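Local coordinates for protein DNA polymerase II large subunit (Pyrococcus horikoshii, PDB 7OEC) that is an intein set within an archaeal DNA polymerase subunit, and probably excises itself from that host by protein splicing, at residues G87-E91 against I161-T167; T92-V98 against K109-V114. The protein carries 2 engineered substitutions. All blocks are in the same frame, centred on the assembly; numbering follows the deposited sequence.

In the fold
From the N terminus, strand 5-6 threads past both contacts before the chain reaches strand 79-84 and turns into strand 89-93. The second half of that strand leads directly into contact 2, where the turn after Thr-93 and strand 97-102 meet the end of strand 105-110 and the short 3-10 segment behind it, closing a small loop of ten residues. Contact 1 closes much later, when the C-terminal hairpin 158-161/165-168 comes back to the start of strand 89-93; its loop of 69 residues holds contact 2 entirely. The two are nested, share one strand, and touch where Phe-90 and Thr-167 pack on Val-98.

Contact 1: residues G87-E91 against I161-T167; sequences GSSFE and INENIVT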
loop_
_atom_site.group_PDB
_atom_site.type_symbol
_atom_site.label_atom_id
_atom_site.label_comp_id
_atom_site.label_asym_id
_atom_site.label_seq_id
_atom_site.Cartn_x
_atom_site.Cartn_y
_atom_site.Cartn_z
ATOM N N GLY A 87 -3.509 -15.948 -6.423
ATOM C CA GLY A 87 -2.357 -15.602 -7.230
ATOM C C GLY A 87 -1.877 -14.172 -7.134
ATOM O O GLY A 87 -0.865 -13.836 -7.775
ATOM N N SER A 88 -2.587 -13.317 -6.389
ATOM C CA SER A 88 -2.158 -11.947 -6.164
ATOM C C SER A 88 -0.986 -11.919 -5.170
ATOM O O SER A 88 -0.650 -12.920 -4.514
ATOM C CB SER A 88 -3.339 -11.079 -5.731
ATOM O OG SER A 88 -3.833 -11.558 -4.510
ATOM N N SER A 89 -0.311 -10.772 -5.109
ATOM C CA SER A 89 0.847 -10.648 -4.230
ATOM C C SER A 89 1.118 -9.185 -3.931
ATOM O O SER A 89 0.706 -8.280 -4.670
ATOM C CB SER A 89 2.114 -11.295 -4.824
ATOM O OG SER A 89 2.487 -10.671 -6.046
ATOM N N PHE A 90 1.888 -8.982 -2.868
ATOM C CA PHE A 90 2.429 -7.658 -2.597
ATOM C C PHE A 90 3.681 -7.775 -1.747
ATOM O O PHE A 90 3.926 -8.806 -1.120
ATOM C CB PHE A 90 1.433 -6.716 -1.929
ATOM C CG PHE A 90 1.047 -7.049 -0.508
ATOM C CD1 PHE A 90 0.181 -8.097 -0.246
ATOM C CD2 PHE A 90 1.463 -6.243 0.548
ATOM C CE1 PHE A 90 -0.248 -8.372 1.016
ATOM C CE2 PHE A 90 1.019 -6.506 1.847
ATOM C CZ PHE A 90 0.142 -7.572 2.071
ATOM N N GLU A 91 4.452 -6.682 -1.705
ATOM C CA GLU A 91 5.725 -6.650 -0.998
ATOM C C GLU A 91 5.792 -5.395 -0.159
ATOM O O GLU A 91 5.337 -4.336 -0.597
ATOM C CB GLU A 91 6.913 -6.599 -1.977
ATOM C CG GLU A 91 7.001 -7.846 -2.815
ATOM C CD GLU A 91 8.076 -7.811 -3.881
ATOM O OE1 GLU A 91 8.790 -6.792 -4.039
ATOM O OE2 GLU A 91 8.221 -8.836 -4.561
ATOM N N ILE A 161 -3.733 -1.737 -3.044
ATOM C CA ILE A 161 -2.522 -1.910 -3.832
ATOM C C ILE A 161 -2.574 -3.161 -4.697
ATOM O O ILE A 161 -3.305 -4.110 -4.440
ATOM C CB ILE A 161 -1.250 -1.916 -2.973
ATOM C CG1 ILE A 161 -1.224 -3.083 -2.013
ATOM C CG2 ILE A 161 -1.065 -0.528 -2.306
ATOM C CD1 ILE A 161 0.152 -3.282 -1.374
ATOM N N ASN A 162 -1.778 -3.145 -5.749
ATOM C CA ASN A 162 -1.627 -4.285 -6.639
ATOM C C ASN A 162 -3.018 -4.782 -7.033
ATOM O O ASN A 162 -3.816 -3.972 -7.527
ATOM C CB ASN A 162 -0.700 -5.313 -6.031
ATOM C CG ASN A 162 0.702 -4.784 -5.887
ATOM O OD1 ASN A 162 1.032 -3.731 -6.422
ATOM N ND2 ASN A 162 1.534 -5.499 -5.155
ATOM N N GLU A 163 -3.307 -6.074 -6.895
ATOM C CA GLU A 163 -4.597 -6.632 -7.289
ATOM C C GLU A 163 -5.617 -6.383 -6.181
ATOM O O GLU A 163 -6.140 -7.303 -5.542
ATOM C CB GLU A 163 -4.459 -8.114 -7.596
ATOM C CG GLU A 163 -3.392 -8.385 -8.665
ATOM C CD GLU A 163 -2.011 -8.801 -8.107
ATOM O OE1 GLU A 163 -1.715 -8.523 -6.924
ATOM O OE2 GLU A 163 -1.213 -9.432 -8.879
ATOM N N ASN A 164 -5.897 -5.094 -5.966
ATOM C CA ASN A 164 -7.034 -4.656 -5.153
ATOM C C ASN A 164 -6.907 -5.064 -3.674
ATOM O O ASN A 164 -7.908 -5.263 -2.982
ATOM C CB ASN A 164 -8.367 -5.124 -5.762
ATOM C CG ASN A 164 -8.636 -4.572 -7.146
ATOM O OD1 ASN A 164 -7.805 -3.986 -7.807
ATOM N ND2 ASN A 164 -9.829 -4.765 -7.573
ATOM N N ILE A 165 -5.673 -5.058 -3.156
ATOM C CA ILE A 165 -5.359 -5.520 -1.808
ATOM C C ILE A 165 -5.453 -4.370 -0.820
ATOM O O ILE A 165 -4.785 -3.352 -0.986
ATOM C CB ILE A 165 -3.957 -6.146 -1.783
ATOM C CG1 ILE A 165 -3.940 -7.436 -2.596
ATOM C CG2 ILE A 165 -3.527 -6.388 -0.358
ATOM C CD1 ILE A 165 -2.555 -7.799 -3.100
ATOM N N VAL A 166 -6.229 -4.539 0.244
ATOM C CA VAL A 166 -6.320 -3.507 1.274
ATOM C C VAL A 166 -5.130 -3.648 2.212
ATOM O O VAL A 166 -4.894 -4.729 2.767
ATOM C CB VAL A 166 -7.628 -3.637 2.066
ATOM C CG1 VAL A 166 -7.684 -2.601 3.232
ATOM C CG2 VAL A 166 -8.805 -3.440 1.160
ATOM N N THR A 167 -4.398 -2.560 2.428
ATOM C CA THR A 167 -3.301 -2.619 3.385
ATOM C C THR A 167 -3.105 -1.250 4.022
ATOM O O THR A 167 -3.816 -0.288 3.733
ATOM C CB THR A 167 -2.025 -3.226 2.779
ATOM O OG1 THR A 167 -1.113 -3.601 3.838
ATOM C CG2 THR A 167 -1.370 -2.251 1.932
HETATM O O HOH W 1 0.981 -11.782 -8.145
HETATM O O HOH W 2 1.418 -8.050 -7.652
HETATM O O HOH W 3 4.227 -4.774 -4.014
#
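Two side chains of a turn, Glu-163 and Asn-162, clasp both polar atoms of the Ser-89 backbone, its N and its O. Strands 89-91 and 165-167 run 31° apart, and their axes come no closer than 9.3 Å, too far for strand pairing. Glu-163 OE1 accepts from Ser-89 N at 3.2 Å, met from above the carboxylate plane, and Asn-162 ND2 donates to Ser-89 O at 2.9 Å, with the carbonyl slightly out of its amide plane. The glutamate gets there by a bend at chi2 (98°), which folds the carboxylate back against Ser-88, with OE1 3.3 Å from Ser-88 CB. Asn-162 is anchored from its other end, since OD1 takes the backbone N of Arg-10, and this should fix the rotation of the amide. Water extends the polar seam: one molecule joins Gly-87 O, Ser-89 OG and Glu-163 OE2, while another accepts from both Glu-91 N and Asn-162 ND2.

Beneath this seam the contact is apolar. Phe-90 CG sits between its backbone N and carbonyl carbon (chi1 69°), which points the ring into the hairpin. Ile-165 CG2 lies over one face, 4.1 Å from Phe-90 CE1, and Ile-165 CD1 packs against Phe-90 CD1. Ile-161 crosses the phenylalanine at about a right angle, bringing its CD1 to 3.7 Å from Phe-90 CB. Thr-167 OG1 approaches Phe-90 CE2 obliquely, and the ring of Phe-82 meets that of Phe-90 as well.

The turn that presents these groups has Glu-163 at the centre of an inverse gamma turn, followed by a G1 beta bulge in which Asn-164 and Ile-165 both face Ile-161. It illustrates how the mainly beta HINT (Hedgehog/intein) fold seats its C-terminal hairpin, the strand leading to the downstream splice junction, on its other strands.

Contact 2: residues T92-V98 against K109-V114; sequences TTVDHPV and KRAFEV
The beta hairpin 97-102/105-110 reaches its open end here, with Val-98 and Lys-109 as a hydrogen-bonded antiparallel pair and Pro-97 and Arg-110 as the non-hydrogen-bonded pair beyond it, just past a T-x-x-H sequence, Thr-93 to His-96, consistent with block B of inteins. Val-98 N donates to Lys-109 O at 2.8 Å, and Lys-109 N returns a bond to Val-98 O at 2.9 Å. Farther on the pairing thins into weak bonds, Ala-111 N to His-96 O and Phe-112 N to Val-94 O. Ala-111 CB packs against Thr-92 OG1 at 3.4 Å and against the carbonyl oxygens of Thr-93 and Val-94, with Val-98 CG2 also near. Phe-112 turns its edge to Asp-95, whose OD1 lies 3.2 Å from Phe-112 CE2.

Thr-92 OG1 and His-96 N reach Thr-93 O from opposite faces, and Thr-92 CG2 lies over one face of the His-96 ring, offset toward its rim. With an alanine at Thr-92 the hydroxyl and methyl are gone, so Thr-93 O would probably keep only His-96 N of these two donors, and a gap is likely to open beside Ala-111 CB and the imidazole.

Beyond the two segments, Ala-111, Phe-112 and Val-114 rest on Ile-80 and Phe-82 of strand 79-84, while the ring of Phe-5, from strand 5-6, meets His-96.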
loop_
_atom_site.group_PDB
_atom_site.type_symbol
_atom_site.label_atom_id
_atom_site.label_comp_id
_atom_site.label_asym_id
_atom_site.label_seq_id
_atom_site.Cartn_x
_atom_site.Cartn_y
_atom_site.Cartn_z
ATOM N N THR A 92 6.370 -5.510 1.038
ATOM C CA THR A 92 6.587 -4.354 1.897
ATOM C C THR A 92 7.919 -4.484 2.613
ATOM O O THR A 92 8.517 -5.554 2.642
ATOM C CB THR A 92 5.534 -4.196 2.988
ATOM O OG1 THR A 92 5.686 -5.247 3.973
ATOM C CG2 THR A 92 4.132 -4.302 2.451
ATOM N N THR A 93 8.390 -3.389 3.192
ATOM C CA THR A 93 9.551 -3.547 4.055
ATOM C C THR A 93 9.214 -4.382 5.304
ATOM O O THR A 93 8.049 -4.585 5.670
ATOM C CB THR A 93 10.130 -2.197 4.439
ATOM O OG1 THR A 93 9.105 -1.445 5.056
ATOM C CG2 THR A 93 10.664 -1.421 3.261
ATOM N N VAL A 94 10.271 -4.883 5.964
ATOM C CA VAL A 94 10.093 -5.957 6.951
ATOM C C VAL A 94 9.186 -5.545 8.099
ATOM O O VAL A 94 8.527 -6.408 8.681
ATOM C CB VAL A 94 11.443 -6.466 7.484
ATOM C CG1 VAL A 94 12.169 -7.000 6.394
ATOM C CG2 VAL A 94 12.213 -5.385 8.175
ATOM N N ASP A 95 9.231 -4.274 8.539
ATOM C CA ASP A 95 8.452 -3.810 9.694
ATOM C C ASP A 95 7.201 -3.045 9.296
ATOM O O ASP A 95 6.555 -2.435 10.155
ATOM C CB ASP A 95 9.295 -2.908 10.603
ATOM C CG ASP A 95 10.413 -3.671 11.295
ATOM O OD1 ASP A 95 10.237 -4.876 11.546
ATOM O OD2 ASP A 95 11.485 -3.098 11.546
ATOM N N HIS A 96 6.863 -3.051 8.022
ATOM C CA HIS A 96 5.743 -2.277 7.542
ATOM C C HIS A 96 4.461 -2.827 8.153
ATOM O O HIS A 96 4.256 -4.041 8.150
ATOM C CB HIS A 96 5.628 -2.471 6.027
ATOM C CG HIS A 96 4.801 -1.431 5.330
ATOM N ND1 HIS A 96 3.420 -1.387 5.386
ATOM C CD2 HIS A 96 5.176 -0.390 4.552
ATOM C CE1 HIS A 96 2.985 -0.365 4.665
ATOM N NE2 HIS A 96 4.031 0.257 4.154
ATOM N N PRO A 97 3.551 -1.978 8.596
ATOM C CA PRO A 97 2.245 -2.493 9.024
ATOM C C PRO A 97 1.483 -3.139 7.875
ATOM O O PRO A 97 1.431 -2.617 6.759
ATOM C CB PRO A 97 1.506 -1.254 9.519
ATOM C CG PRO A 97 2.304 -0.127 9.051
ATOM C CD PRO A 97 3.679 -0.528 8.788
ATOM N N VAL A 98 0.842 -4.260 8.182
ATOM C CA VAL A 98 0.021 -5.018 7.250
ATOM C C VAL A 98 -1.286 -5.293 7.970
ATOM O O VAL A 98 -1.288 -5.644 9.156
ATOM C CB VAL A 98 0.732 -6.340 6.873
ATOM C CG1 VAL A 98 -0.176 -7.259 6.003
ATOM C CG2 VAL A 98 2.011 -6.041 6.072
ATOM N N LYS A 109 -0.511 -5.774 11.966
ATOM C CA LYS A 109 0.675 -6.528 12.340
ATOM C C LYS A 109 1.877 -5.995 11.576
ATOM O O LYS A 109 1.740 -5.598 10.424
ATOM C CB LYS A 109 0.574 -7.990 11.831
ATOM C CG LYS A 109 -0.488 -8.817 12.474
ATOM C CD LYS A 109 -0.431 -10.295 12.072
ATOM C CE LYS A 109 -1.501 -11.078 12.816
ATOM N NZ LYS A 109 -1.266 -12.524 12.677
ATOM N N ARG A 110 3.067 -6.048 12.164
ATOM C CA ARG A 110 4.253 -5.808 11.349
ATOM C C ARG A 110 4.385 -6.931 10.333
ATOM O O ARG A 110 4.009 -8.071 10.602
ATOM C CB ARG A 110 5.508 -5.722 12.216
ATOM C CG ARG A 110 5.501 -4.479 13.097
ATOM C CD ARG A 110 6.595 -4.486 14.147
ATOM N NE ARG A 110 6.346 -5.498 15.169
ATOM C CZ ARG A 110 7.096 -5.683 16.259
ATOM N NH1 ARG A 110 8.166 -4.913 16.490
ATOM N NH2 ARG A 110 6.769 -6.641 17.128
ATOM N N ALA A 111 4.945 -6.610 9.168
ATOM C CA ALA A 111 4.971 -7.582 8.085
ATOM C C ALA A 111 5.624 -8.884 8.520
ATOM O O ALA A 111 5.152 -9.959 8.148
ATOM C CB ALA A 111 5.696 -6.992 6.888
ATOM N N PHE A 112 6.693 -8.820 9.326
ATOM C CA PHE A 112 7.399 -10.050 9.703
ATOM C C PHE A 112 6.604 -10.930 10.662
ATOM O O PHE A 112 6.982 -12.092 10.873
ATOM C CB PHE A 112 8.798 -9.771 10.291
ATOM C CG PHE A 112 8.785 -9.170 11.677
ATOM C CD1 PHE A 112 8.729 -9.969 12.816
ATOM C CD2 PHE A 112 8.823 -7.806 11.838
ATOM C CE1 PHE A 112 8.699 -9.399 14.084
ATOM C CE2 PHE A 112 8.771 -7.233 13.089
ATOM C CZ PHE A 112 8.710 -8.029 14.220
ATOM N N GLU A 113 5.514 -10.418 11.221
ATOM C CA GLU A 113 4.652 -11.188 12.099
ATOM C C GLU A 113 3.474 -11.837 11.378
ATOM O O GLU A 113 2.751 -12.636 12.000
ATOM C CB GLU A 113 4.046 -10.268 13.159
ATOM C CG GLU A 113 5.005 -9.596 14.094
ATOM C CD GLU A 113 4.320 -8.446 14.979
ATOM O OE1 GLU A 113 3.349 -7.678 14.577
ATOM O OE2 GLU A 113 4.795 -8.312 16.125
ATOM N N VAL A 114 3.239 -11.488 10.108
ATOM C CA VAL A 114 2.174 -12.124 9.347
ATOM C C VAL A 114 2.542 -13.586 9.148
ATOM O O VAL A 114 3.724 -13.930 8.992
ATOM C CB VAL A 114 1.991 -11.386 8.007
ATOM C CG1 VAL A 114 0.930 -12.071 7.120
ATOM C CG2 VAL A 114 1.548 -9.936 8.241
#